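Local coordinates for protein (R)-specific secondary-alkylsulfatase (Pseudomonas sp., PDB 4AXH) that hydrolyses (R)-secondary-alkyl sulfates with strict inversion of configuration, releasing (S)-alcohols and sulfate, as a zinc-dependent homodimer of the metallo-beta-lactamase superfamily, at residues D536-G539 and K540-M543; S233-M236 and V237-A241; I192-A195 and D196-A199; I219-G222 and T223-R227. All coordinates share one frame; numbering follows the deposited sequence.

Contact 1: D536-G539 and K540-M543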
ATOM      1  N   ASP A 536      15.021  24.583   8.201  1.00130.60           N
ATOM      2  CA  ASP A 536      15.362  23.138   8.323  1.00131.03           C
ATOM      3  C   ASP A 536      15.988  22.748   9.711  1.00134.84           C
ATOM      4  O   ASP A 536      16.987  23.344  10.113  1.00134.31           O
ATOM      5  CB  ASP A 536      16.121  22.583   7.081  1.00133.12           C
ATOM      6  CG  ASP A 536      17.450  21.876   7.284  1.00145.92           C
ATOM      7  OD1 ASP A 536      18.396  22.529   7.773  1.00146.82           O
ATOM      8  OD2 ASP A 536      17.593  20.725   6.805  1.00152.93           O
ATOM      9  N   SER A 537      15.367  21.776  10.436  1.00131.14           N
ATOM     10  CA  SER A 537      15.802  21.239  11.752  1.00130.79           C
ATOM     11  C   SER A 537      16.703  19.993  11.590  1.00135.17           C
ATOM     12  O   SER A 537      17.554  19.725  12.452  1.00134.74           O
ATOM     13  CB  SER A 537      14.598  20.858  12.613  1.00133.07           C
ATOM     14  OG  SER A 537      14.970  20.322  13.875  1.00137.48           O
ATOM     15  N   ARG A 538      16.487  19.227  10.493  1.00131.47           N
ATOM     16  CA  ARG A 538      17.247  18.024  10.135  1.00130.97           C
ATOM     17  C   ARG A 538      18.640  18.397   9.556  1.00134.45           C
ATOM     18  O   ARG A 538      19.399  17.513   9.133  1.00134.75           O
ATOM     19  CB  ARG A 538      16.427  17.124   9.173  1.00130.14           C
ATOM     20  CG  ARG A 538      16.539  15.618   9.440  1.00133.80           C
ATOM     21  CD  ARG A 538      15.524  15.110  10.455  1.00133.54           C
ATOM     22  NE  ARG A 538      14.327  14.552   9.821  1.00132.29           N
ATOM     23  CZ  ARG A 538      13.244  14.151  10.481  1.00132.43           C
ATOM     24  NH1 ARG A 538      13.183  14.260  11.803  1.00113.39           N
ATOM     25  NH2 ARG A 538      12.211  13.638   9.822  1.00108.00           N
ATOM     26  N   GLY A 539      18.946  19.704   9.564  1.00129.34           N
ATOM     27  CA  GLY A 539      20.205  20.294   9.124  1.00128.17           C
ATOM     28  C   GLY A 539      21.304  20.102  10.150  1.00129.45           C
ATOM     29  O   GLY A 539      22.476  19.970   9.784  1.00129.83           O
ATOM     30  N   LYS A 540      20.933  20.085  11.450  1.00122.26           N
ATOM     31  CA  LYS A 540      21.866  19.812  12.545  1.00120.05           C
ATOM     32  C   LYS A 540      21.980  18.282  12.758  1.00120.63           C
ATOM     33  O   LYS A 540      22.934  17.810  13.379  1.00120.22           O
ATOM     34  CB  LYS A 540      21.420  20.537  13.819  1.00121.36           C
ATOM     35  CG  LYS A 540      21.939  21.956  13.937  1.00120.14           C
ATOM     36  CD  LYS A 540      21.119  22.753  14.933  1.00118.86           C
ATOM     37  CE  LYS A 540      21.688  24.117  15.213  1.00121.60           C
ATOM     38  NZ  LYS A 540      21.698  25.014  14.029  1.00128.64           N
ATOM     39  N   SER A 541      21.009  17.524  12.201  1.00114.71           N
ATOM     40  CA  SER A 541      20.918  16.066  12.256  1.00113.86           C
ATOM     41  C   SER A 541      21.879  15.371  11.288  1.00118.69           C
ATOM     42  O   SER A 541      21.789  15.567  10.074  1.00118.89           O
ATOM     43  CB  SER A 541      19.495  15.623  11.954  1.00116.25           C
ATOM     44  OG  SER A 541      19.438  14.286  11.489  1.00121.15           O
ATOM     45  N   GLU A 542      22.750  14.511  11.814  1.00115.05           N
ATOM     46  CA  GLU A 542      23.722  13.763  11.009  1.00114.53           C
ATOM     47  C   GLU A 542      23.230  12.318  10.765  1.00116.03           C
ATOM     48  O   GLU A 542      23.961  11.355  10.984  1.00115.11           O
ATOM     49  CB  GLU A 542      25.109  13.782  11.687  1.00116.18           C
ATOM     50  CG  GLU A 542      25.664  15.161  12.030  1.00126.69           C
ATOM     51  CD  GLU A 542      26.718  15.169  13.124  1.00140.55           C
ATOM     52  OE1 GLU A 542      27.879  14.803  12.832  1.00134.29           O
ATOM     53  OE2 GLU A 542      26.385  15.558  14.266  1.00128.43           O
ATOM     54  N   MET A 543      21.974  12.177  10.336  1.00110.91           N
ATOM     55  CA  MET A 543      21.363  10.873  10.082  1.00109.42           C
ATOM     56  C   MET A 543      21.914  10.224   8.820  1.00111.03           C
ATOM     57  O   MET A 543      22.248   9.047   8.874  1.00110.26           O
ATOM     58  CB  MET A 543      19.835  10.984  10.030  1.00111.37           C
ATOM     59  CG  MET A 543      19.162  10.911  11.395  1.00114.08           C
ATOM     60  SD  MET A 543      18.585   9.267  11.803  1.00116.87           S
ATOM     61  CE  MET A 543      17.352   9.070  10.515  1.00112.89           C
TER
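R538 lays the base of its side chain alongside S541 in a loop turn that runs on into an ST turn begun by S541 and closed by a weak bond. The loop lies between helix 515-529 and helix 549-559, within the C-terminal region characteristic of the alkylsulfatases, and brings the CA atoms of R538 and S541 to 4.7 Å. The serine comes up beside the arginine backbone: S541 CB lies 3.4 Å from R538 O, while S541 OG stands 3.8 Å from R538 CG. Of the arginine side chain, the aliphatic root does the touching, a van der Waals contact. Beyond CG the arginine bends at chi2 (88°) and again at chi3, which carries the chain away from S541; the R538 side chain touches I182 of helix 182-185 and N259. The side chains of R538 and R323, a sulfate-binding residue, come within about 4 Å of each other at their nearest atoms, consistent with R538 standing at the border of the anion pocket. K540 leaves in a widely different direction. Its CB lies 4.2 Å from S537 O, across the turn, its chain runs extended and bends only at chi4, and NZ forms a salt bridge with E79 plus a weak hydrogen bond to Q81. K540 is thus tied to E79, whereas R538 leans on its neighbours. S541 OG, placed roughly anti to its own nitrogen (chi1 157°), faces the chain that follows and accepts a weak hydrogen bond from M543 N at 3.5 Å, bent to 136° at the hydrogen.

Contact 2: S233-M236 and V237-A241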
ATOM      1  N   SER A 233       3.013  18.816  11.093  1.00 36.13           N
ATOM      2  CA  SER A 233       3.635  19.436  12.279  1.00 36.36           C
ATOM      3  C   SER A 233       3.037  20.753  12.790  1.00 37.45           C
ATOM      4  O   SER A 233       3.092  21.035  14.023  1.00 34.83           O
ATOM      5  CB  SER A 233       5.112  19.712  11.988  1.00 41.62           C
ATOM      6  OG  SER A 233       5.787  18.549  11.545  1.00 63.28           O
ATOM      7  N   GLY A 234       2.669  21.605  11.807  1.00 34.05           N
ATOM      8  CA  GLY A 234       2.227  22.971  12.036  1.00 35.03           C
ATOM      9  C   GLY A 234       3.345  23.819  12.626  1.00 45.65           C
ATOM     10  O   GLY A 234       3.062  24.810  13.303  1.00 45.89           O
ATOM     11  N   VAL A 235       4.639  23.419  12.382  1.00 46.67           N
ATOM     12  CA  VAL A 235       5.870  24.077  12.885  1.00 47.52           C
ATOM     13  C   VAL A 235       5.996  25.540  12.484  1.00 53.43           C
ATOM     14  O   VAL A 235       6.465  26.347  13.299  1.00 54.15           O
ATOM     15  CB  VAL A 235       7.210  23.302  12.659  1.00 51.47           C
ATOM     16  CG1 VAL A 235       7.492  22.300  13.810  1.00 51.69           C
ATOM     17  CG2 VAL A 235       7.279  22.647  11.261  1.00 50.91           C
ATOM     18  N   MET A 236       5.584  25.879  11.233  1.00 49.06           N
ATOM     19  CA  MET A 236       5.573  27.246  10.701  1.00 48.36           C
ATOM     20  C   MET A 236       4.348  28.064  11.162  1.00 47.64           C
ATOM     21  O   MET A 236       4.328  29.279  11.011  1.00 48.05           O
ATOM     22  CB  MET A 236       5.726  27.237   9.187  1.00 51.80           C
ATOM     23  CG  MET A 236       7.170  27.436   8.707  1.00 57.78           C
ATOM     24  SD  MET A 236       8.568  26.650   9.616  1.00 64.41           S
ATOM     25  CE  MET A 236       9.045  28.045  10.766  1.00 61.23           C
ATOM     26  N   VAL A 237       3.370  27.402  11.794  1.00 40.00           N
ATOM     27  CA  VAL A 237       2.149  28.008  12.324  1.00 37.45           C
ATOM     28  C   VAL A 237       2.368  28.450  13.792  1.00 39.94           C
ATOM     29  O   VAL A 237       2.879  27.673  14.597  1.00 39.13           O
ATOM     30  CB  VAL A 237       0.927  27.053  12.161  1.00 39.33           C
ATOM     31  CG1 VAL A 237      -0.355  27.681  12.688  1.00 38.47           C
ATOM     32  CG2 VAL A 237       0.752  26.618  10.698  1.00 38.80           C
ATOM     33  N   PRO A 238       1.976  29.690  14.167  1.00 36.68           N
ATOM     34  CA  PRO A 238       2.148  30.136  15.561  1.00 35.41           C
ATOM     35  C   PRO A 238       1.302  29.323  16.537  1.00 41.90           C
ATOM     36  O   PRO A 238       0.416  28.602  16.108  1.00 43.50           O
ATOM     37  CB  PRO A 238       1.642  31.593  15.525  1.00 35.66           C
ATOM     38  CG  PRO A 238       1.639  31.979  14.146  1.00 40.47           C
ATOM     39  CD  PRO A 238       1.378  30.764  13.348  1.00 37.25           C
ATOM     40  N   ARG A 239       1.547  29.466  17.847  1.00 38.07           N
ATOM     41  CA  ARG A 239       0.773  28.774  18.866  1.00 36.93           C
ATOM     42  C   ARG A 239      -0.305  29.741  19.332  1.00 48.67           C
ATOM     43  O   ARG A 239      -0.088  30.965  19.327  1.00 50.40           O
ATOM     44  CB  ARG A 239       1.644  28.285  20.040  1.00 28.64           C
ATOM     45  CG  ARG A 239       3.027  27.685  19.679  1.00 28.71           C
ATOM     46  CD  ARG A 239       3.033  26.779  18.453  1.00 35.96           C
ATOM     47  NE  ARG A 239       4.371  26.333  18.063  1.00 32.71           N
ATOM     48  CZ  ARG A 239       4.656  25.690  16.931  1.00 50.90           C
ATOM     49  NH1 ARG A 239       3.705  25.460  16.029  1.00 23.63           N
ATOM     50  NH2 ARG A 239       5.899  25.299  16.679  1.00 63.70           N
ATOM     51  N   GLY A 240      -1.469  29.199  19.685  1.00 46.64           N
ATOM     52  CA  GLY A 240      -2.613  29.990  20.117  1.00 46.29           C
ATOM     53  C   GLY A 240      -3.916  29.382  19.650  1.00 49.18           C
ATOM     54  O   GLY A 240      -3.925  28.617  18.677  1.00 47.30           O
ATOM     55  N   ALA A 241      -5.034  29.746  20.341  1.00 45.90           N
ATOM     56  CA  ALA A 241      -6.405  29.264  20.110  1.00 44.98           C
ATOM     57  C   ALA A 241      -6.907  29.457  18.691  1.00 49.47           C
ATOM     58  O   ALA A 241      -7.809  28.723  18.272  1.00 49.43           O
ATOM     59  CB  ALA A 241      -7.358  29.889  21.110  1.00 45.66           C
TER
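Two successive turns of about -41°, at chi1 and chi2 of R239, fold its chain back before it straightens through CD and NE, and this delivers NH1 to the carbonyl oxygen of G234. The bond, R239 NH1 to G234 O, is 2.9 Å long; the oxygen lies at the edge of the guanidinium, near its plane, although NH1 itself sits above the carbonyl plane by 41°. The backbone N of V237 reaches the same G234 O at 3.0 Å from the other face of that carbonyl, so one oxygen is gripped by two donors. The V237 side chain touches M522 and T523 of helix 515-529. Farther along the guanidinium, V235 O lies 3.6 Å from R239 NH2, oblique to the flat group, while Y89 and Q244 touch the arginine side chain from outside the turn. G234 is the first residue to leave the helix 222-233 conformation, with phi at 64°. The whole is a helix exit running directly into a type I beta turn, G234 to V237, reinforced by an arginine side chain, in the metallo-beta-lactamase part of the enzyme.

Contact 3: I192-A195 and D196-A199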
ATOM      1  N   ILE A 192      24.562   9.045  25.771  1.00 29.08           N
ATOM      2  CA  ILE A 192      25.499   7.905  25.767  1.00 29.76           C
ATOM      3  C   ILE A 192      26.570   8.014  24.651  1.00 32.72           C
ATOM      4  O   ILE A 192      26.389   8.754  23.681  1.00 30.42           O
ATOM      5  CB  ILE A 192      24.822   6.474  25.800  1.00 32.62           C
ATOM      6  CG1 ILE A 192      24.027   6.202  24.523  1.00 32.97           C
ATOM      7  CG2 ILE A 192      23.965   6.260  27.040  1.00 31.65           C
ATOM      8  CD1 ILE A 192      24.575   5.276  23.692  1.00 30.47           C
ATOM      9  N   ASP A 193      27.662   7.230  24.786  1.00 30.66           N
ATOM     10  CA  ASP A 193      28.737   7.213  23.794  1.00 30.46           C
ATOM     11  C   ASP A 193      28.828   5.890  23.039  1.00 34.02           C
ATOM     12  O   ASP A 193      28.821   4.865  23.702  1.00 35.19           O
ATOM     13  CB  ASP A 193      30.063   7.564  24.467  1.00 31.94           C
ATOM     14  CG  ASP A 193      30.032   8.904  25.168  1.00 37.78           C
ATOM     15  OD1 ASP A 193      29.635   9.919  24.510  1.00 39.76           O
ATOM     16  OD2 ASP A 193      30.404   8.951  26.368  1.00 35.66           O
ATOM     17  N   GLU A 194      28.917   5.900  21.667  1.00 30.43           N
ATOM     18  CA  GLU A 194      28.995   4.645  20.910  0.50 30.91           C
ATOM     19  C   GLU A 194      30.204   3.831  21.327  1.00 39.62           C
ATOM     20  O   GLU A 194      30.107   2.594  21.341  1.00 43.74           O
ATOM     21  CB  GLU A 194      28.825   4.782  19.373  0.50 31.94           C
ATOM     22  CG  GLU A 194      28.805   3.458  18.597  0.50 40.67           C
ATOM     23  CD  GLU A 194      27.497   2.889  18.055  0.50 64.89           C
ATOM     24  OE1 GLU A 194      26.950   3.507  17.110  0.50 68.58           O
ATOM     25  OE2 GLU A 194      27.092   1.773  18.475  0.50 23.21           O
ATOM     26  N   ALA A 195      31.300   4.483  21.757  1.00 37.72           N
ATOM     27  CA  ALA A 195      32.479   3.779  22.265  1.00 37.96           C
ATOM     28  C   ALA A 195      32.083   2.808  23.395  1.00 40.13           C
ATOM     29  O   ALA A 195      32.524   1.666  23.364  1.00 40.27           O
ATOM     30  CB  ALA A 195      33.511   4.780  22.778  1.00 38.93           C
ATOM     31  N   ASP A 196      31.220   3.250  24.351  1.00 35.25           N
ATOM     32  CA  ASP A 196      30.761   2.441  25.490  1.00 35.47           C
ATOM     33  C   ASP A 196      29.875   1.278  25.042  1.00 39.51           C
ATOM     34  O   ASP A 196      29.893   0.216  25.673  1.00 38.75           O
ATOM     35  CB  ASP A 196      30.009   3.298  26.519  1.00 37.66           C
ATOM     36  CG  ASP A 196      30.815   4.383  27.196  1.00 56.47           C
ATOM     37  OD1 ASP A 196      32.054   4.328  27.132  1.00 59.20           O
ATOM     38  OD2 ASP A 196      30.203   5.263  27.835  1.00 67.04           O
ATOM     39  N   VAL A 197      29.090   1.495  23.961  1.00 35.00           N
ATOM     40  CA  VAL A 197      28.194   0.504  23.388  1.00 34.76           C
ATOM     41  C   VAL A 197      29.060  -0.590  22.777  1.00 41.98           C
ATOM     42  O   VAL A 197      28.979  -1.734  23.213  1.00 42.33           O
ATOM     43  CB  VAL A 197      27.178   1.139  22.395  1.00 37.02           C
ATOM     44  CG1 VAL A 197      26.394   0.088  21.612  1.00 36.24           C
ATOM     45  CG2 VAL A 197      26.233   2.072  23.123  1.00 36.11           C
ATOM     46  N   LYS A 198      29.955  -0.216  21.843  1.00 39.01           N
ATOM     47  CA  LYS A 198      30.863  -1.138  21.163  1.00 38.02           C
ATOM     48  C   LYS A 198      31.698  -1.991  22.152  1.00 42.64           C
ATOM     49  O   LYS A 198      31.908  -3.179  21.910  1.00 43.83           O
ATOM     50  CB  LYS A 198      31.721  -0.388  20.136  1.00 38.80           C
ATOM     51  CG  LYS A 198      30.895   0.296  19.036  1.00 43.03           C
ATOM     52  CD  LYS A 198      31.743   0.573  17.796  1.00 63.14           C
ATOM     53  CE  LYS A 198      31.023   1.285  16.669  1.00 73.82           C
ATOM     54  NZ  LYS A 198      31.522   2.688  16.497  1.00 83.54           N
ATOM     55  N   ALA A 199      32.076  -1.411  23.289  1.00 38.45           N
ATOM     56  CA  ALA A 199      32.835  -2.058  24.358  1.00 39.10           C
ATOM     57  C   ALA A 199      31.955  -3.008  25.208  1.00 49.54           C
ATOM     58  O   ALA A 199      32.492  -3.876  25.916  1.00 53.92           O
ATOM     59  CB  ALA A 199      33.470  -0.998  25.262  1.00 39.22           C
TER
HETATM   60  O   HOH W   1      27.801   6.204  27.795  1.00 32.46           O
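I192 begins the contact, its CD1 meeting V197 CG2 at 3.7 Å, with the two branched side chains lying aslant; V262 touches the isoleucine from outside. With chi1 at 66°, CG1 of I192 sits between its own N and carbonyl carbon, and CD1 extends from there to the valine. D193 follows at the N-cap position, yet its carboxylate makes no capping bond. Instead its carbonyl oxygen receives weak bonds from D196 N at 3.0 Å and from V197 N. The carboxylates of D193 and D196 run side by side, OD2 to OD2 4.0 Å apart with their planes 72° apart, an arrangement that would be expected to repel. A water accepts from D193 N and donates to D196 OD2 at 2.6 Å, bridging the residue before the helix to its first turn. This is the N-terminal turn of the short helix 194-199, at the periphery of the metallo-beta-lactamase fold and away from the zinc and sulfate sites. E194 O takes a nearly straight bond from K198 N at 2.9 Å. In the E194 conformer described, one of two deposited, CG lies 3.5 Å from K198 NZ, a doubtful contact; its OE1 is hydrogen-bonded to A263 N. A195 ends the segment: its O accepts from A199 N at 3.1 Å, and A199 CB lies 3.4 Å from A195 O.

Contact 4: I219-G222 and T223-R227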
ATOM      1  N   ILE A 219      15.530   8.005   5.467  1.00106.96           N
ATOM      2  CA  ILE A 219      16.477   8.696   4.558  1.00106.09           C
ATOM      3  C   ILE A 219      16.148   8.570   3.004  1.00106.79           C
ATOM      4  O   ILE A 219      16.624   9.415   2.253  1.00107.78           O
ATOM      5  CB  ILE A 219      18.009   8.563   4.975  1.00109.23           C
ATOM      6  CG1 ILE A 219      18.213   8.556   6.551  1.00109.16           C
ATOM      7  CG2 ILE A 219      18.853   9.682   4.342  1.00110.06           C
ATOM      8  CD1 ILE A 219      19.541   7.982   7.121  1.00115.43           C
ATOM      9  N   LEU A 220      15.253   7.633   2.533  1.00 98.24           N
ATOM     10  CA  LEU A 220      14.871   7.509   1.101  1.00 95.74           C
ATOM     11  C   LEU A 220      14.041   8.626   0.370  1.00 94.29           C
ATOM     12  O   LEU A 220      14.689   9.519  -0.151  1.00 94.17           O
ATOM     13  CB  LEU A 220      14.449   6.096   0.668  1.00 95.95           C
ATOM     14  CG  LEU A 220      14.727   5.760  -0.850  1.00100.28           C
ATOM     15  CD1 LEU A 220      16.200   5.958  -1.254  1.00102.59           C
ATOM     16  CD2 LEU A 220      14.300   4.349  -1.222  1.00100.13           C
ATOM     17  N   ALA A 221      12.655   8.529   0.190  1.00 86.51           N
ATOM     18  CA  ALA A 221      11.736   9.514  -0.517  1.00 82.63           C
ATOM     19  C   ALA A 221      11.522  10.826   0.279  1.00 77.55           C
ATOM     20  O   ALA A 221      10.490  11.537   0.225  1.00 75.69           O
ATOM     21  CB  ALA A 221      10.410   8.855  -0.812  1.00 83.17           C
ATOM     22  N   GLY A 222      12.603  11.101   0.987  1.00 68.78           N
ATOM     23  CA  GLY A 222      12.826  12.145   1.962  1.00 66.67           C
ATOM     24  C   GLY A 222      12.361  13.546   1.695  1.00 65.19           C
ATOM     25  O   GLY A 222      11.707  14.106   2.562  1.00 64.60           O
ATOM     26  N   THR A 223      12.742  14.143   0.562  1.00 58.28           N
ATOM     27  CA  THR A 223      12.425  15.538   0.328  1.00 56.14           C
ATOM     28  C   THR A 223      10.942  15.828   0.210  1.00 58.16           C
ATOM     29  O   THR A 223      10.519  16.897   0.647  1.00 60.41           O
ATOM     30  CB  THR A 223      13.413  16.240  -0.645  1.00 55.56           C
ATOM     31  OG1 THR A 223      12.729  16.833  -1.747  1.00 52.59           O
ATOM     32  CG2 THR A 223      14.593  15.356  -1.097  1.00 47.46           C
ATOM     33  N   ALA A 224      10.144  14.870  -0.308  1.00 50.47           N
ATOM     34  CA  ALA A 224       8.693  15.047  -0.427  1.00 48.69           C
ATOM     35  C   ALA A 224       8.044  14.874   0.933  1.00 49.93           C
ATOM     36  O   ALA A 224       7.161  15.636   1.322  1.00 50.01           O
ATOM     37  CB  ALA A 224       8.136  14.036  -1.395  1.00 49.61           C
ATOM     38  N   MET A 225       8.519  13.872   1.667  1.00 44.19           N
ATOM     39  CA  MET A 225       8.115  13.499   3.017  1.00 42.06           C
ATOM     40  C   MET A 225       8.371  14.677   3.990  1.00 43.39           C
ATOM     41  O   MET A 225       7.465  15.083   4.721  1.00 44.78           O
ATOM     42  CB  MET A 225       8.974  12.307   3.412  1.00 44.10           C
ATOM     43  CG  MET A 225       8.282  11.241   4.153  1.00 46.55           C
ATOM     44  SD  MET A 225       9.054   9.735   3.459  1.00 48.02           S
ATOM     45  CE  MET A 225       7.757   9.000   2.728  1.00 43.47           C
ATOM     46  N   ALA A 226       9.586  15.247   3.959  1.00 36.37           N
ATOM     47  CA  ALA A 226      10.025  16.357   4.816  1.00 35.34           C
ATOM     48  C   ALA A 226       9.215  17.630   4.658  1.00 41.50           C
ATOM     49  O   ALA A 226       8.981  18.339   5.640  1.00 42.65           O
ATOM     50  CB  ALA A 226      11.510  16.654   4.610  1.00 35.17           C
ATOM     51  N   ARG A 227       8.816  17.932   3.432  1.00 38.69           N
ATOM     52  CA  ARG A 227       8.042  19.119   3.103  1.00 38.08           C
ATOM     53  C   ARG A 227       6.553  18.904   3.434  1.00 44.96           C
ATOM     54  O   ARG A 227       5.913  19.798   3.988  1.00 44.98           O
ATOM     55  CB  ARG A 227       8.301  19.492   1.623  1.00 35.44           C
ATOM     56  CG  ARG A 227       7.404  20.539   1.021  1.00 32.86           C
ATOM     57  CD  ARG A 227       7.408  21.873   1.719  1.00 33.65           C
ATOM     58  NE  ARG A 227       6.419  22.731   1.076  1.00 38.76           N
ATOM     59  CZ  ARG A 227       5.701  23.652   1.697  1.00 50.97           C
ATOM     60  NH1 ARG A 227       5.871  23.875   2.992  1.00 34.34           N
ATOM     61  NH2 ARG A 227       4.820  24.377   1.024  1.00 44.93           N
TER
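G222 and A221 supply the carbonyls on which the first turn of helix 222-233 is hung, with M225 as the side chain that folds back on them. G222 O accepts from A226 N at 2.8 Å, with an angle of 163° at the hydrogen, a regular helical bond with the donor nearly in line with the carbonyl. A226 CB lies 3.3 Å from the same G222 O. A221, at the N-cap position, contributes by its backbone: its O receives two weak bonds, from A224 N and from M225 N, each 3.4 Å long. M225 points its CB at this start of the helix, lying 3.4 Å from G222 O. Its chain then bends at chi2 and chi3 (-116°), which swings the methyl group back to the preceding turn and sets M225 CE 4.4 Å from A221 CB, a loose apolar touch. The methionine also touches R323, a sulfate-binding residue, which is consistent with the helix start lying beside the sulfate site. Around it, L220 leans on L555 and I558 of helix 549-559, and R227, one turn on, forms a salt bridge with E527 of helix 515-529. Across the dimer interface the second subunit closes in: the N-H of A224, only weakly bonded to A221 O, also donates to N388 OD1 of that subunit, and L384 of its helix 362-388 packs on A221.

In the fold
Along the chain the contacts come in the order 3, 4, 2, 1. Contact 3 lies apart, on a peripheral helix about 28 Å from the chain centre, and its centre is 38 Å from that of contact 2. Contacts 4 and 2 mark the two ends of helix 222-233, start and exit, with centres 21 Å apart. Contact 1, far later in sequence and in the C-terminal region, has its centre 13 Å from that of contact 4, and the two touch through M543 and I219. Contacts 1 and 4 both approach R323, so residues of two sequence families converge beside the sulfate site, and contact 4 also meets the second subunit.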